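Side-chain contacts in viral CASP8 and FADD-like apoptosis regulator (Molluscum contagiosum virus subtype 1, PDB 2BBR), which inhibits apoptosis induced by host death receptors, interferes with caspase-8 recruitment and activation at the death-inducing signaling complex, and suppresses host NF-kappa-B activation: residues 117-120 / 125-128; 146-149 / 155-158. One frame throughout, in Å; residues are numbered along the deposited sequence.

Contact 1: 117-120 / 125-128; sequences LFAC and SLST
Ser127, which lies against Cys120, spends its hydroxyl on the chain beside it: OG is hydrogen-bonded to the carbonyl oxygen of Pro124, a local bond within the turn after helix 109-122. No hydrogen bond joins 117-120 to 125-128, and what crosses between them is sulfur and hydrocarbon. Cys120 SG rests on the backbone of the turn, 3.7 Å from Ser127 CA. The thiol stands beside its own backbone N and anti to the carbonyl carbon (chi1 -68°), a setting that lays the sulfur over the peptide joining Leu126 and Ser127. The root of Leu126 is slightly farther off, with its CB 4.3 Å from Cys120 SG. A cysteine suits this partly exposed place, being slim enough to lie over a peptide unit while remaining largely apolar.

Leu126 makes the deeper half of the contact. Its side chain sets out toward the helix, and methyl CD1 comes to 3.6 Å from Ala119 O and 4.0 Å from Ala119 CB, so one methyl touches both the backbone and the side chain of the alanine. The small size of Ala119 suits a buried helix face approached from several directions. Besides Leu126, it touches Leu139 and Leu143 of helix 136-145 and Met160 of helix 155-163; Leu126 also packs on Leu143, tying the turn after helix 109-122 to helix 136-145.

Contact 2: 146-149 / 155-158; sequences VGLV and SVLA
From its base outward, Val156 leans on the loop residues Leu148 and Val149. Its CB lies 3.7 Å from Leu148 O and 4.2 Å from Val149 CG1; beyond it, methyl CG2 comes to 3.4 Å from the same carbonyl oxygen and meets Leu148 CD2 at 4.3 Å. CG1 stands anti to the backbone N (chi1 170°), which leaves CG2 beside that N, facing the loop carbonyl. A beta-branched residue suits the spot, because its bulk begins close to the backbone.

Leu148 O accepts a hydrogen bond at 2.8 Å from a water that in turn accepts from Val156 N at 2.9 Å. The water thus links the first helical turn to the loop. Deeper in, Val149 CG1 touches Leu157 CG at 4.1 Å, the two side chains crossing at about a right angle; both are buried and pack on Leu143.

At the positive phi of Gly147 (82°) a CB would jam against Val146 O, which calls for glycine. It is the C-prime residue of a Schellman motif, Leu148 N bonding to Leu143 O and Gly147 N to Glu144 O. This closes helix 136-145, and a loop leads to helix 155-163 within the death effector domain's helical bundle.

In the fold
Both contacts lie in the second death effector domain, in series along the chain, with centres about 12 Å apart. The centre of contact 1 lies about 21 Å from the centre of the chain, that of contact 2 about 16 Å. Contact 1 includes an exposed residue, Ser127, whereas no touching residue of contact 2 is exposed. They meet directly: Leu126 CD2 touches Val146 CG1 at 3.8 Å, and Leu126 CD1 reaches Leu148 CD1. Helix 136-145 joins them, since Leu143 packs against residues of both. Each packs aliphatic groups inside, but at the outer side contact 1 lays a thiol over the turn, whereas contact 2 has a water bridge between loop and helix.

Contact 1: 117-120 / 125-128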
loop_
_atom_site.group_PDB
_atom_site.type_symbol
_atom_site.label_atom_id
_atom_site.label_comp_id
_atom_site.label_asym_id
_atom_site.label_seq_id
_atom_site.Cartn_x
_atom_site.Cartn_y
_atom_site.Cartn_z
ATOM N N LEU A 117 2.885 19.039 6.329
ATOM C CA LEU A 117 2.547 20.346 6.877
ATOM C C LEU A 117 1.079 20.677 6.601
ATOM O O LEU A 117 0.392 21.221 7.465
ATOM C CB LEU A 117 3.464 21.422 6.287
ATOM C CG LEU A 117 4.955 21.262 6.610
ATOM C CD1 LEU A 117 5.741 22.419 6.011
ATOM C CD2 LEU A 117 5.154 21.216 8.119
ATOM N N PHE A 118 0.596 20.347 5.402
ATOM C CA PHE A 118 -0.805 20.604 5.063
ATOM C C PHE A 118 -1.695 19.830 6.026
ATOM O O PHE A 118 -2.702 20.346 6.515
ATOM C CB PHE A 118 -1.150 20.143 3.639
ATOM C CG PHE A 118 -0.448 20.901 2.547
ATOM C CD1 PHE A 118 0.065 22.176 2.758
ATOM C CD2 PHE A 118 -0.332 20.337 1.279
ATOM C CE1 PHE A 118 0.684 22.876 1.721
ATOM C CE2 PHE A 118 0.282 21.027 0.239
ATOM C CZ PHE A 118 0.792 22.299 0.460
ATOM N N ALA A 119 -1.326 18.579 6.287
ATOM C CA ALA A 119 -2.098 17.729 7.183
ATOM C C ALA A 119 -2.169 18.300 8.594
ATOM O O ALA A 119 -3.237 18.339 9.204
ATOM C CB ALA A 119 -1.501 16.326 7.218
ATOM N N CYS A 120 -1.024 18.734 9.113
ATOM C CA CYS A 120 -0.976 19.288 10.459
ATOM C C CYS A 120 -1.718 20.621 10.571
ATOM O O CYS A 120 -2.175 20.988 11.652
ATOM C CB CYS A 120 0.479 19.426 10.921
ATOM S SG CYS A 120 1.293 17.820 11.186
ATOM N N SER A 125 -3.622 18.050 15.640
ATOM C CA SER A 125 -3.440 16.860 16.470
ATOM C C SER A 125 -2.495 15.855 15.810
ATOM O O SER A 125 -1.887 15.022 16.483
ATOM C CB SER A 125 -4.789 16.183 16.731
ATOM O OG SER A 125 -5.703 17.072 17.348
ATOM N N LEU A 126 -2.370 15.947 14.490
ATOM C CA LEU A 126 -1.518 15.041 13.727
ATOM C C LEU A 126 -0.026 15.278 13.927
ATOM O O LEU A 126 0.793 14.431 13.578
ATOM C CB LEU A 126 -1.852 15.151 12.239
ATOM C CG LEU A 126 -3.244 14.660 11.843
ATOM C CD1 LEU A 126 -3.494 14.950 10.378
ATOM C CD2 LEU A 126 -3.358 13.171 12.129
ATOM N N SER A 127 0.329 16.425 14.493
ATOM C CA SER A 127 1.733 16.746 14.710
ATOM C C SER A 127 2.459 15.688 15.537
ATOM O O SER A 127 3.641 15.423 15.313
ATOM C CB SER A 127 1.864 18.112 15.387
ATOM O OG SER A 127 1.259 18.106 16.666
ATOM N N THR A 128 1.756 15.080 16.487
ATOM C CA THR A 128 2.362 14.062 17.340
ATOM C C THR A 128 2.494 12.707 16.653
ATOM O O THR A 128 3.152 11.803 17.170
ATOM C CB THR A 128 1.557 13.866 18.641
ATOM O OG1 THR A 128 0.225 13.442 18.323
ATOM C CG2 THR A 128 1.502 15.163 19.433
#

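Contact 2: 146-149 / 155-158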
loop_
_atom_site.group_PDB
_atom_site.type_symbol
_atom_site.label_atom_id
_atom_site.label_comp_id
_atom_site.label_asym_id
_atom_site.label_seq_id
_atom_site.Cartn_x
_atom_site.Cartn_y
_atom_site.Cartn_z
ATOM N N VAL A 146 -7.370 9.343 12.353
ATOM C CA VAL A 146 -8.215 10.400 12.904
ATOM C C VAL A 146 -9.482 10.558 12.061
ATOM O O VAL A 146 -10.276 11.474 12.281
ATOM C CB VAL A 146 -7.478 11.762 12.993
ATOM C CG1 VAL A 146 -6.280 11.642 13.921
ATOM C CG2 VAL A 146 -7.054 12.228 11.616
ATOM N N GLY A 147 -9.666 9.661 11.096
ATOM C CA GLY A 147 -10.857 9.690 10.264
ATOM C C GLY A 147 -10.893 10.640 9.084
ATOM O O GLY A 147 -11.966 10.868 8.522
ATOM N N LEU A 148 -9.751 11.195 8.691
ATOM C CA LEU A 148 -9.733 12.114 7.556
ATOM C C LEU A 148 -9.783 11.404 6.205
ATOM O O LEU A 148 -10.259 11.975 5.219
ATOM C CB LEU A 148 -8.517 13.039 7.631
ATOM C CG LEU A 148 -8.709 14.203 8.611
ATOM C CD1 LEU A 148 -7.397 14.931 8.830
ATOM C CD2 LEU A 148 -9.767 15.160 8.073
ATOM N N VAL A 149 -9.281 10.173 6.156
ATOM C CA VAL A 149 -9.324 9.373 4.937
ATOM C C VAL A 149 -9.635 7.930 5.312
ATOM O O VAL A 149 -9.458 7.520 6.460
ATOM C CB VAL A 149 -7.988 9.390 4.143
ATOM C CG1 VAL A 149 -7.605 10.810 3.782
ATOM C CG2 VAL A 149 -6.896 8.720 4.940
ATOM N N SER A 155 -10.678 12.081 -0.640
ATOM C CA SER A 155 -10.735 13.452 -1.135
ATOM C C SER A 155 -9.852 14.430 -0.366
ATOM O O SER A 155 -9.340 15.380 -0.951
ATOM C CB SER A 155 -12.184 13.964 -1.160
ATOM O OG SER A 155 -12.736 14.033 0.138
ATOM N N VAL A 156 -9.670 14.216 0.934
ATOM C CA VAL A 156 -8.817 15.114 1.704
ATOM C C VAL A 156 -7.395 15.041 1.152
ATOM O O VAL A 156 -6.731 16.067 0.978
ATOM C CB VAL A 156 -8.816 14.752 3.208
ATOM C CG1 VAL A 156 -7.728 15.534 3.933
ATOM C CG2 VAL A 156 -10.180 15.069 3.813
ATOM N N LEU A 157 -6.930 13.827 0.877
ATOM C CA LEU A 157 -5.597 13.643 0.322
ATOM C C LEU A 157 -5.527 14.184 -1.101
ATOM O O LEU A 157 -4.518 14.762 -1.503
ATOM C CB LEU A 157 -5.211 12.164 0.331
ATOM C CG LEU A 157 -4.330 11.712 1.494
ATOM C CD1 LEU A 157 -4.165 10.204 1.462
ATOM C CD2 LEU A 157 -2.975 12.409 1.404
ATOM N N ALA A 158 -6.593 13.985 -1.873
ATOM C CA ALA A 158 -6.627 14.505 -3.237
ATOM C C ALA A 158 -6.506 16.028 -3.181
ATOM O O ALA A 158 -5.790 16.634 -3.983
ATOM C CB ALA A 158 -7.927 14.107 -3.922
HETATM O O HOH W 1 -10.861 12.069 2.514
#